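Local coordinates for Esterase/lipase-like protein (Caldicellulosiruptor lactoaceticus 6A, PDB 6A6O) that hydrolyses acetyl esters and beta-1,4-xylosides, a bifunctional enzyme built on an alpha/beta-hydrolase type of fold, at residues C162-I167 against K210-F215; F39-V44 against N91-P96; C166-Y171 against K274-I279. All coordinates share one frame; numbering follows the deposited sequence.

Interaction 1 of 3, residues C162-I167 against K210-F215; sequences CRPDCI and KTPPTF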
loop_
_atom_site.group_PDB
_atom_site.type_symbol
_atom_site.label_atom_id
_atom_site.label_comp_id
_atom_site.label_asym_id
_atom_site.label_seq_id
_atom_site.Cartn_x
_atom_site.Cartn_y
_atom_site.Cartn_z
ATOM N N CYS A 162 8.023 7.158 -7.959
ATOM C CA CYS A 162 7.349 6.453 -6.878
ATOM C C CYS A 162 5.908 6.085 -7.230
ATOM O O CYS A 162 5.126 5.751 -6.334
ATOM C CB CYS A 162 7.393 7.264 -5.577
ATOM S SG CYS A 162 6.431 8.793 -5.595
ATOM N N ARG A 163 5.557 6.094 -8.511
ATOM C CA ARG A 163 4.201 5.733 -8.916
ATOM C C ARG A 163 4.054 4.216 -8.968
ATOM O O ARG A 163 4.815 3.552 -9.684
ATOM C CB ARG A 163 3.870 6.339 -10.272
ATOM C CG ARG A 163 2.530 5.890 -10.821
ATOM C CD ARG A 163 2.285 6.436 -12.228
ATOM N NE ARG A 163 0.941 6.157 -12.741
ATOM C CZ ARG A 163 0.611 5.053 -13.409
ATOM N NH1 ARG A 163 1.516 4.105 -13.637
ATOM N NH2 ARG A 163 -0.622 4.895 -13.866
ATOM N N PRO A 164 3.120 3.631 -8.232
ATOM C CA PRO A 164 2.881 2.192 -8.379
ATOM C C PRO A 164 2.183 1.895 -9.697
ATOM O O PRO A 164 1.445 2.720 -10.244
ATOM C CB PRO A 164 1.998 1.852 -7.170
ATOM C CG PRO A 164 1.249 3.109 -6.885
ATOM C CD PRO A 164 2.178 4.268 -7.290
ATOM N N ASP A 165 2.436 0.697 -10.225
ATOM C CA ASP A 165 1.841 0.307 -11.492
ATOM C C ASP A 165 0.432 -0.264 -11.333
ATOM O O ASP A 165 -0.276 -0.413 -12.330
ATOM C CB ASP A 165 2.770 -0.682 -12.191
ATOM C CG ASP A 165 4.091 -0.045 -12.562
ATOM O OD1 ASP A 165 4.061 0.960 -13.305
ATOM O OD2 ASP A 165 5.150 -0.511 -12.081
ATOM N N CYS A 166 0.017 -0.576 -10.108
ATOM C CA CYS A 166 -1.362 -0.937 -9.791
ATOM C C CYS A 166 -1.532 -0.781 -8.289
ATOM O O CYS A 166 -0.548 -0.721 -7.543
ATOM C CB CYS A 166 -1.715 -2.363 -10.246
ATOM S SG CYS A 166 -0.970 -3.716 -9.261
ATOM N N ILE A 167 -2.794 -0.725 -7.849
ATOM C CA ILE A 167 -3.146 -0.515 -6.448
ATOM C C ILE A 167 -4.214 -1.529 -6.057
ATOM O O ILE A 167 -5.207 -1.685 -6.773
ATOM C CB ILE A 167 -3.705 0.901 -6.213
ATOM C CG1 ILE A 167 -2.711 1.984 -6.632
ATOM C CG2 ILE A 167 -4.086 1.071 -4.765
ATOM C CD1 ILE A 167 -3.393 3.351 -6.737
ATOM N N LYS A 210 -3.970 9.852 -14.133
ATOM C CA LYS A 210 -2.746 9.063 -14.047
ATOM C C LYS A 210 -2.747 8.052 -12.904
ATOM O O LYS A 210 -1.803 7.263 -12.801
ATOM C CB LYS A 210 -1.528 9.980 -13.886
ATOM C CG LYS A 210 -1.409 11.048 -14.964
ATOM C CD LYS A 210 -1.414 10.435 -16.347
ATOM C CE LYS A 210 -1.077 11.488 -17.408
ATOM N NZ LYS A 210 -1.152 10.909 -18.786
ATOM N N THR A 211 -3.740 8.077 -12.029
ATOM C CA THR A 211 -3.846 7.040 -11.005
ATOM C C THR A 211 -3.872 5.664 -11.674
ATOM O O THR A 211 -4.577 5.482 -12.678
ATOM C CB THR A 211 -5.108 7.251 -10.165
ATOM O OG1 THR A 211 -5.057 8.533 -9.533
ATOM C CG2 THR A 211 -5.252 6.171 -9.084
ATOM N N PRO A 212 -3.097 4.694 -11.183
ATOM C CA PRO A 212 -3.026 3.379 -11.842
ATOM C C PRO A 212 -4.296 2.572 -11.643
ATOM O O PRO A 212 -5.115 2.875 -10.759
ATOM C CB PRO A 212 -1.831 2.694 -11.153
ATOM C CG PRO A 212 -1.672 3.406 -9.861
ATOM C CD PRO A 212 -2.090 4.831 -10.118
ATOM N N PRO A 213 -4.478 1.519 -12.439
ATOM C CA PRO A 213 -5.618 0.615 -12.237
ATOM C C PRO A 213 -5.683 0.127 -10.796
ATOM O O PRO A 213 -4.660 -0.200 -10.188
ATOM C CB PRO A 213 -5.327 -0.547 -13.195
ATOM C CG PRO A 213 -4.381 0.001 -14.208
ATOM C CD PRO A 213 -3.594 1.085 -13.538
ATOM N N THR A 214 -6.902 0.058 -10.263
ATOM C CA THR A 214 -7.140 -0.188 -8.844
ATOM C C THR A 214 -8.168 -1.300 -8.674
ATOM O O THR A 214 -9.118 -1.400 -9.449
ATOM C CB THR A 214 -7.618 1.110 -8.144
ATOM O OG1 THR A 214 -6.600 2.110 -8.252
ATOM C CG2 THR A 214 -7.913 0.884 -6.642
ATOM N N PHE A 215 -7.938 -2.152 -7.674
ATOM C CA PHE A 215 -8.854 -3.204 -7.243
ATOM C C PHE A 215 -9.208 -2.893 -5.796
ATOM O O PHE A 215 -8.304 -2.675 -4.982
ATOM C CB PHE A 215 -8.157 -4.578 -7.360
ATOM C CG PHE A 215 -8.953 -5.764 -6.834
ATOM C CD1 PHE A 215 -9.108 -5.983 -5.466
ATOM C CD2 PHE A 215 -9.459 -6.711 -7.723
ATOM C CE1 PHE A 215 -9.812 -7.095 -4.998
ATOM C CE2 PHE A 215 -10.152 -7.834 -7.264
ATOM C CZ PHE A 215 -10.330 -8.031 -5.904
#
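Ile167 and Thr214 form a parallel beta bridge: Ile167 N gives its hydrogen to Pro213 O at 3.0 Å, and Ile167 O receives Phe215 N at 2.9 Å, so Ile167 is held through both its backbone N and its O. Pro212 and Pro213 have no N-H to give, and before the bridge the contact is carried largely by side chains. Pro212 turns its ring toward 162-167, CG packing on Ile167 CD1 at 3.6 Å and lying 3.2 Å from Pro164 O and, more loosely, 4.2 Å from Pro164 CG. Arg163 reaches across with an extended chain, CG being turned away from its own nitrogen (chi1 174°), and grips one carbonyl side-on: NE at 3.0 Å and NH2 at 2.9 Å both donate to Lys210 O. That oxygen lies in the guanidinium plane, while Pro212 CB sits over one face, so the flat group is fixed in position and in rotation. Thr214 OG1 bonds back to Pro212 O within the same segment. The contact joins the start of strands 167-170 and 214-219, neighbours in the central sheet; helix 228-239 covers Thr211 and Thr214, and helix 101-115 packs on Pro164.

Interaction 2 of 3, residues F39-V44 against N91-P96; sequences FVPHLV and NYRVQP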
loop_
_atom_site.group_PDB
_atom_site.type_symbol
_atom_site.label_atom_id
_atom_site.label_comp_id
_atom_site.label_asym_id
_atom_site.label_seq_id
_atom_site.Cartn_x
_atom_site.Cartn_y
_atom_site.Cartn_z
ATOM N N PHE A 39 12.775 2.667 16.186
ATOM C CA PHE A 39 12.257 2.036 14.979
ATOM C C PHE A 39 12.861 2.659 13.725
ATOM O O PHE A 39 12.877 3.885 13.566
ATOM C CB PHE A 39 10.736 2.142 14.927
ATOM C CG PHE A 39 10.153 1.555 13.681
ATOM C CD1 PHE A 39 10.069 0.182 13.530
ATOM C CD2 PHE A 39 9.730 2.372 12.644
ATOM C CE1 PHE A 39 9.551 -0.375 12.376
ATOM C CE2 PHE A 39 9.209 1.823 11.490
ATOM C CZ PHE A 39 9.123 0.446 11.358
ATOM N N VAL A 40 13.341 1.813 12.825
ATOM C CA VAL A 40 13.871 2.222 11.527
ATOM C C VAL A 40 12.926 1.698 10.448
ATOM O O VAL A 40 12.765 0.477 10.326
ATOM C CB VAL A 40 15.294 1.689 11.310
ATOM C CG1 VAL A 40 15.777 2.033 9.914
ATOM C CG2 VAL A 40 16.230 2.259 12.370
ATOM N N PRO A 41 12.285 2.563 9.653
ATOM C CA PRO A 41 11.378 2.058 8.610
ATOM C C PRO A 41 12.143 1.234 7.589
ATOM O O PRO A 41 13.286 1.542 7.235
ATOM C CB PRO A 41 10.790 3.335 7.992
ATOM C CG PRO A 41 11.811 4.397 8.285
ATOM C CD PRO A 41 12.358 4.035 9.648
ATOM N N HIS A 42 11.508 0.165 7.124
ATOM C CA HIS A 42 12.213 -0.809 6.306
ATOM C C HIS A 42 11.206 -1.660 5.549
ATOM O O HIS A 42 10.011 -1.671 5.858
ATOM C CB HIS A 42 13.104 -1.704 7.175
ATOM C CG HIS A 42 12.346 -2.533 8.165
ATOM N ND1 HIS A 42 11.930 -2.043 9.383
ATOM C CD2 HIS A 42 11.936 -3.824 8.121
ATOM C CE1 HIS A 42 11.289 -2.992 10.043
ATOM N NE2 HIS A 42 11.284 -4.084 9.300
ATOM N N LEU A 43 11.721 -2.393 4.565
ATOM C CA LEU A 43 10.986 -3.432 3.848
ATOM C C LEU A 43 11.425 -4.809 4.337
ATOM O O LEU A 43 12.584 -5.008 4.696
ATOM C CB LEU A 43 11.241 -3.334 2.346
ATOM C CG LEU A 43 10.649 -2.122 1.639
ATOM C CD1 LEU A 43 11.468 -1.781 0.406
ATOM C CD2 LEU A 43 9.186 -2.409 1.275
ATOM N N VAL A 44 10.498 -5.756 4.356
ATOM C CA VAL A 44 10.838 -7.164 4.563
ATOM C C VAL A 44 10.580 -7.896 3.254
ATOM O O VAL A 44 9.424 -7.968 2.810
ATOM C CB VAL A 44 10.044 -7.806 5.711
ATOM C CG1 VAL A 44 10.449 -9.265 5.841
ATOM C CG2 VAL A 44 10.290 -7.068 7.025
ATOM N N ASN A 91 7.221 -1.921 6.431
ATOM C CA ASN A 91 7.069 -1.561 7.833
ATOM C C ASN A 91 7.336 -0.066 7.938
ATOM O O ASN A 91 8.455 0.380 8.191
ATOM C CB ASN A 91 7.979 -2.403 8.717
ATOM C CG ASN A 91 7.423 -3.789 8.923
ATOM O OD1 ASN A 91 6.229 -3.952 9.183
ATOM N ND2 ASN A 91 8.278 -4.803 8.793
ATOM N N TYR A 92 6.281 0.710 7.710
ATOM C CA TYR A 92 6.331 2.157 7.739
ATOM C C TYR A 92 6.169 2.675 9.164
ATOM O O TYR A 92 5.672 1.981 10.056
ATOM C CB TYR A 92 5.224 2.726 6.852
ATOM C CG TYR A 92 3.835 2.216 7.201
ATOM C CD1 TYR A 92 3.033 2.893 8.124
ATOM C CD2 TYR A 92 3.310 1.081 6.587
ATOM C CE1 TYR A 92 1.746 2.445 8.438
ATOM C CE2 TYR A 92 2.011 0.631 6.888
ATOM C CZ TYR A 92 1.246 1.315 7.824
ATOM O OH TYR A 92 -0.026 0.878 8.159
ATOM N N ARG A 93 6.557 3.932 9.358
ATOM C CA ARG A 93 6.490 4.538 10.681
ATOM C C ARG A 93 5.047 4.749 11.126
ATOM O O ARG A 93 4.153 5.030 10.315
ATOM C CB ARG A 93 7.232 5.869 10.684
ATOM C CG ARG A 93 8.734 5.714 10.869
ATOM C CD ARG A 93 9.456 7.037 10.708
ATOM N NE ARG A 93 9.621 7.419 9.313
ATOM C CZ ARG A 93 10.193 8.549 8.919
ATOM N NH1 ARG A 93 10.640 9.413 9.830
ATOM N NH2 ARG A 93 10.310 8.825 7.629
ATOM N N VAL A 94 4.832 4.630 12.438
ATOM C CA VAL A 94 3.535 4.808 13.066
ATOM C C VAL A 94 3.700 5.705 14.293
ATOM O O VAL A 94 4.793 6.183 14.586
ATOM C CB VAL A 94 2.884 3.462 13.449
ATOM C CG1 VAL A 94 2.560 2.654 12.200
ATOM C CG2 VAL A 94 3.798 2.659 14.389
ATOM N N GLN A 95 2.593 5.913 15.004
ATOM C CA GLN A 95 2.562 6.732 16.209
ATOM C C GLN A 95 3.725 6.362 17.131
ATOM O O GLN A 95 3.976 5.173 17.354
ATOM C CB GLN A 95 1.229 6.517 16.930
ATOM C CG GLN A 95 0.883 7.534 18.000
ATOM C CD GLN A 95 -0.498 7.298 18.580
ATOM O OE1 GLN A 95 -0.742 6.284 19.240
ATOM N NE2 GLN A 95 -1.412 8.223 18.324
ATOM N N PRO A 96 4.440 7.346 17.712
ATOM C CA PRO A 96 4.131 8.781 17.735
ATOM C C PRO A 96 4.551 9.566 16.505
ATOM O O PRO A 96 4.422 10.786 16.507
ATOM C CB PRO A 96 4.907 9.278 18.964
ATOM C CG PRO A 96 6.082 8.391 19.027
ATOM C CD PRO A 96 5.629 7.036 18.529
#
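His42 and Asn91 make an antiparallel, hydrogen-bonded pair, with His42 N donating to Asn91 O at 3.2 Å and Asn91 N to His42 O at 2.9 Å. Asn91 O also takes a CA-H...O contact from Pro41, and Phe39 CZ comes within 3.2 Å of it, the oxygen lying near the ring plane at the edge.

Ring contacts come next. The His42 and Asn91 side chains run side by side in the same direction, and Asn91 CB rests over one face of the imidazole, 3.9 Å from its centroid, as a CH-pi contact. The amide plane is turned 55° from that of the ring. The His42 chi1 of 63° lays the imidazole alongside the Asn91 side chain, and a bond from His42 ND1 to Val40 O, 2.8 Å long and in the ring plane, fixes its rotation.

Van der Waals contacts complete the account: Arg93 CG meets the Phe39 edge at CD2, 3.9 Å away, and the Val44 methyl CG2 lies against the amide nitrogen, 3.5 Å from Asn91 ND2. The polar ends have partners outside the pair: Asn91 OD1 bonds Arg68 NE, and Arg93 NH2 makes a salt bridge with Asp105. Here strand 42-46 runs beside the end of strand 86-91, with strand 21-22 on its other flank, while helix 101-115 packs against Pro41, Leu43 and Arg93.

Interaction 3 of 3, residues C166-Y171 against K274-I279; sequences CIVLCY and KWFESI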
loop_
_atom_site.group_PDB
_atom_site.type_symbol
_atom_site.label_atom_id
_atom_site.label_comp_id
_atom_site.label_asym_id
_atom_site.label_seq_id
_atom_site.Cartn_x
_atom_site.Cartn_y
_atom_site.Cartn_z
ATOM N N CYS A 166 0.017 -0.576 -10.108
ATOM C CA CYS A 166 -1.362 -0.937 -9.791
ATOM C C CYS A 166 -1.532 -0.781 -8.289
ATOM O O CYS A 166 -0.548 -0.721 -7.543
ATOM C CB CYS A 166 -1.715 -2.363 -10.246
ATOM S SG CYS A 166 -0.970 -3.716 -9.261
ATOM N N ILE A 167 -2.794 -0.725 -7.849
ATOM C CA ILE A 167 -3.146 -0.515 -6.448
ATOM C C ILE A 167 -4.214 -1.529 -6.057
ATOM O O ILE A 167 -5.207 -1.685 -6.773
ATOM C CB ILE A 167 -3.705 0.901 -6.213
ATOM C CG1 ILE A 167 -2.711 1.984 -6.632
ATOM C CG2 ILE A 167 -4.086 1.071 -4.765
ATOM C CD1 ILE A 167 -3.393 3.351 -6.737
ATOM N N VAL A 168 -4.035 -2.186 -4.912
ATOM C CA VAL A 168 -5.064 -3.056 -4.345
ATOM C C VAL A 168 -5.422 -2.513 -2.967
ATOM O O VAL A 168 -4.542 -2.338 -2.118
ATOM C CB VAL A 168 -4.607 -4.518 -4.250
ATOM C CG1 VAL A 168 -5.727 -5.373 -3.630
ATOM C CG2 VAL A 168 -4.213 -5.040 -5.634
ATOM N N LEU A 169 -6.706 -2.241 -2.748
ATOM C CA LEU A 169 -7.175 -1.611 -1.520
ATOM C C LEU A 169 -8.145 -2.554 -0.837
ATOM O O LEU A 169 -9.163 -2.927 -1.425
ATOM C CB LEU A 169 -7.863 -0.277 -1.810
ATOM C CG LEU A 169 -6.976 0.721 -2.546
ATOM C CD1 LEU A 169 -7.785 1.980 -2.870
ATOM C CD2 LEU A 169 -5.707 1.073 -1.722
ATOM N N CYS A 170 -7.847 -2.918 0.407
ATOM C CA CYS A 170 -8.619 -3.912 1.142
ATOM C C CYS A 170 -9.215 -3.234 2.360
ATOM O O CYS A 170 -8.467 -2.762 3.228
ATOM C CB CYS A 170 -7.736 -5.089 1.556
ATOM S SG CYS A 170 -6.727 -5.763 0.205
ATOM N N TYR A 171 -10.564 -3.192 2.421
ATOM C CA TYR A 171 -11.308 -2.387 3.386
ATOM C C TYR A 171 -10.550 -1.112 3.770
ATOM O O TYR A 171 -10.278 -0.876 4.955
ATOM C CB TYR A 171 -11.682 -3.235 4.620
ATOM C CG TYR A 171 -10.634 -4.208 5.142
ATOM C CD1 TYR A 171 -9.654 -3.792 6.059
ATOM C CD2 TYR A 171 -10.647 -5.544 4.754
ATOM C CE1 TYR A 171 -8.707 -4.692 6.550
ATOM C CE2 TYR A 171 -9.709 -6.447 5.237
ATOM C CZ TYR A 171 -8.748 -6.022 6.134
ATOM O OH TYR A 171 -7.827 -6.935 6.608
ATOM N N LYS A 274 -7.337 -13.044 -10.584
ATOM C CA LYS A 274 -7.814 -12.906 -11.957
ATOM C C LYS A 274 -7.713 -11.468 -12.452
ATOM O O LYS A 274 -7.455 -11.242 -13.640
ATOM C CB LYS A 274 -9.254 -13.414 -12.072
ATOM C CG LYS A 274 -9.379 -14.929 -11.884
ATOM C CD LYS A 274 -8.358 -15.672 -12.755
ATOM C CE LYS A 274 -8.485 -17.196 -12.644
ATOM N NZ LYS A 274 -7.345 -17.893 -13.330
ATOM N N TRP A 275 -7.886 -10.481 -11.567
ATOM C CA TRP A 275 -7.716 -9.090 -11.985
ATOM C C TRP A 275 -6.260 -8.794 -12.337
ATOM O O TRP A 275 -5.981 -8.126 -13.344
ATOM C CB TRP A 275 -8.219 -8.155 -10.876
ATOM C CG TRP A 275 -7.982 -6.681 -11.105
ATOM C CD1 TRP A 275 -8.715 -5.842 -11.897
ATOM C CD2 TRP A 275 -6.951 -5.877 -10.522
ATOM N NE1 TRP A 275 -8.206 -4.569 -11.845
ATOM C CE2 TRP A 275 -7.122 -4.563 -11.005
ATOM C CE3 TRP A 275 -5.898 -6.141 -9.634
ATOM C CZ2 TRP A 275 -6.291 -3.506 -10.625
ATOM C CZ3 TRP A 275 -5.057 -5.078 -9.265
ATOM C CH2 TRP A 275 -5.258 -3.787 -9.762
ATOM N N PHE A 276 -5.323 -9.262 -11.508
ATOM C CA PHE A 276 -3.901 -9.188 -11.851
ATOM C C PHE A 276 -3.647 -9.749 -13.242
ATOM O O PHE A 276 -2.898 -9.169 -14.036
ATOM C CB PHE A 276 -3.078 -9.988 -10.844
ATOM C CG PHE A 276 -2.827 -9.290 -9.529
ATOM C CD1 PHE A 276 -2.567 -7.927 -9.459
ATOM C CD2 PHE A 276 -2.789 -10.032 -8.357
ATOM C CE1 PHE A 276 -2.297 -7.310 -8.224
ATOM C CE2 PHE A 276 -2.523 -9.429 -7.138
ATOM C CZ PHE A 276 -2.274 -8.066 -7.072
ATOM N N GLU A 277 -4.253 -10.896 -13.546
ATOM C CA GLU A 277 -4.124 -11.452 -14.886
ATOM C C GLU A 277 -4.767 -10.534 -15.921
ATOM O O GLU A 277 -4.192 -10.290 -16.986
ATOM C CB GLU A 277 -4.735 -12.848 -14.922
ATOM C CG GLU A 277 -4.714 -13.531 -16.272
ATOM C CD GLU A 277 -5.566 -14.786 -16.264
ATOM O OE1 GLU A 277 -5.087 -15.831 -15.774
ATOM O OE2 GLU A 277 -6.730 -14.709 -16.703
ATOM N N SER A 278 -5.945 -9.986 -15.608
ATOM C CA SER A 278 -6.662 -9.163 -16.577
ATOM C C SER A 278 -5.877 -7.915 -16.959
ATOM O O SER A 278 -5.968 -7.460 -18.101
ATOM C CB SER A 278 -8.028 -8.756 -16.023
ATOM O OG SER A 278 -7.898 -7.581 -15.237
ATOM N N ILE A 279 -5.111 -7.336 -16.025
ATOM C CA ILE A 279 -4.374 -6.109 -16.326
ATOM C C ILE A 279 -2.966 -6.394 -16.828
ATOM O O ILE A 279 -2.197 -5.450 -17.045
ATOM C CB ILE A 279 -4.298 -5.156 -15.108
ATOM C CG1 ILE A 279 -3.459 -5.770 -13.978
ATOM C CG2 ILE A 279 -5.708 -4.781 -14.615
ATOM C CD1 ILE A 279 -3.230 -4.832 -12.778
#
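A cysteine sulfur beside two aromatic rings is the striking feature here: Cys166 SG lies 5.3 Å from the centroid of the Phe276 ring, at its edge, and equally far from the centroid of the six-membered ring of Trp275, approached obliquely. These are Cys sulfur-aromatic contacts in the helix-on-sheet layer of an alpha/beta-hydrolase type of fold, where the C-terminal helix 268-278 packs on one face of the central sheet. Locally, strand 167-170 and helix 274-278 run nearly antiparallel, at 159°, with their axes 11.4 Å apart at closest approach, so the gap is bridged mostly by side chains, though the backbone O of Ile167 also touches Trp275 CH2.

On the strand, Cys166 and Val168 point their side chains to the helix. Cys166 CB carries a second contact, touching Trp275 CH2 and the end of Ile279, with CD1 at 3.8 Å. Val168 CG2 touches both rings: it meets Trp275 CZ3 at 3.7 Å and Phe276 CZ at 3.9 Å, oblique to both planes. Its CG1 is anti to the backbone N (chi1 179°), which leaves CG2 as the methyl that reaches the helix. The valine and the indole run antiparallel alongside one another, while the phenylalanine comes in roughly perpendicular to the valine.

Ile279, just after the helix, also lays CG2 over one face of the indole, toward the rim. Beyond these segments, Phe215 of the adjacent strand meets the Trp275 ring, and Phe281 meets Phe276. The helix end itself is tied by Ser278, whose OG donates to Trp275 O, and the same oxygen also accepts Ile279 N. The hydroxyl approaches in the carbonyl plane, on a lone pair, with Ser278 OG 2.7 Å from Trp275 O.

In the fold
Interactions 1 and 3 form one continuous region: they share Cys166 and Ile167, their centres are 9 Å apart, and Phe215 O probably bonds to Leu169 N at 2.8 Å, extending the strand pairing of interaction 1. Trp275 joins them too, with CE3 3.6 Å from Phe215 CB. Interaction 2 belongs to the same sheet but lies across the chain's centre, its centre about 22 Å from that of interaction 1 and 25 Å from that of interaction 3. The probable catalytic triad, Ser133, His254 and Asp222, with Ser133 on a nucleophile elbow, is reached by both regions: Tyr92 of interaction 2 touches the elbow, and Tyr171 of 166-171 packs on Ser133 and meets His254 edge-to-face.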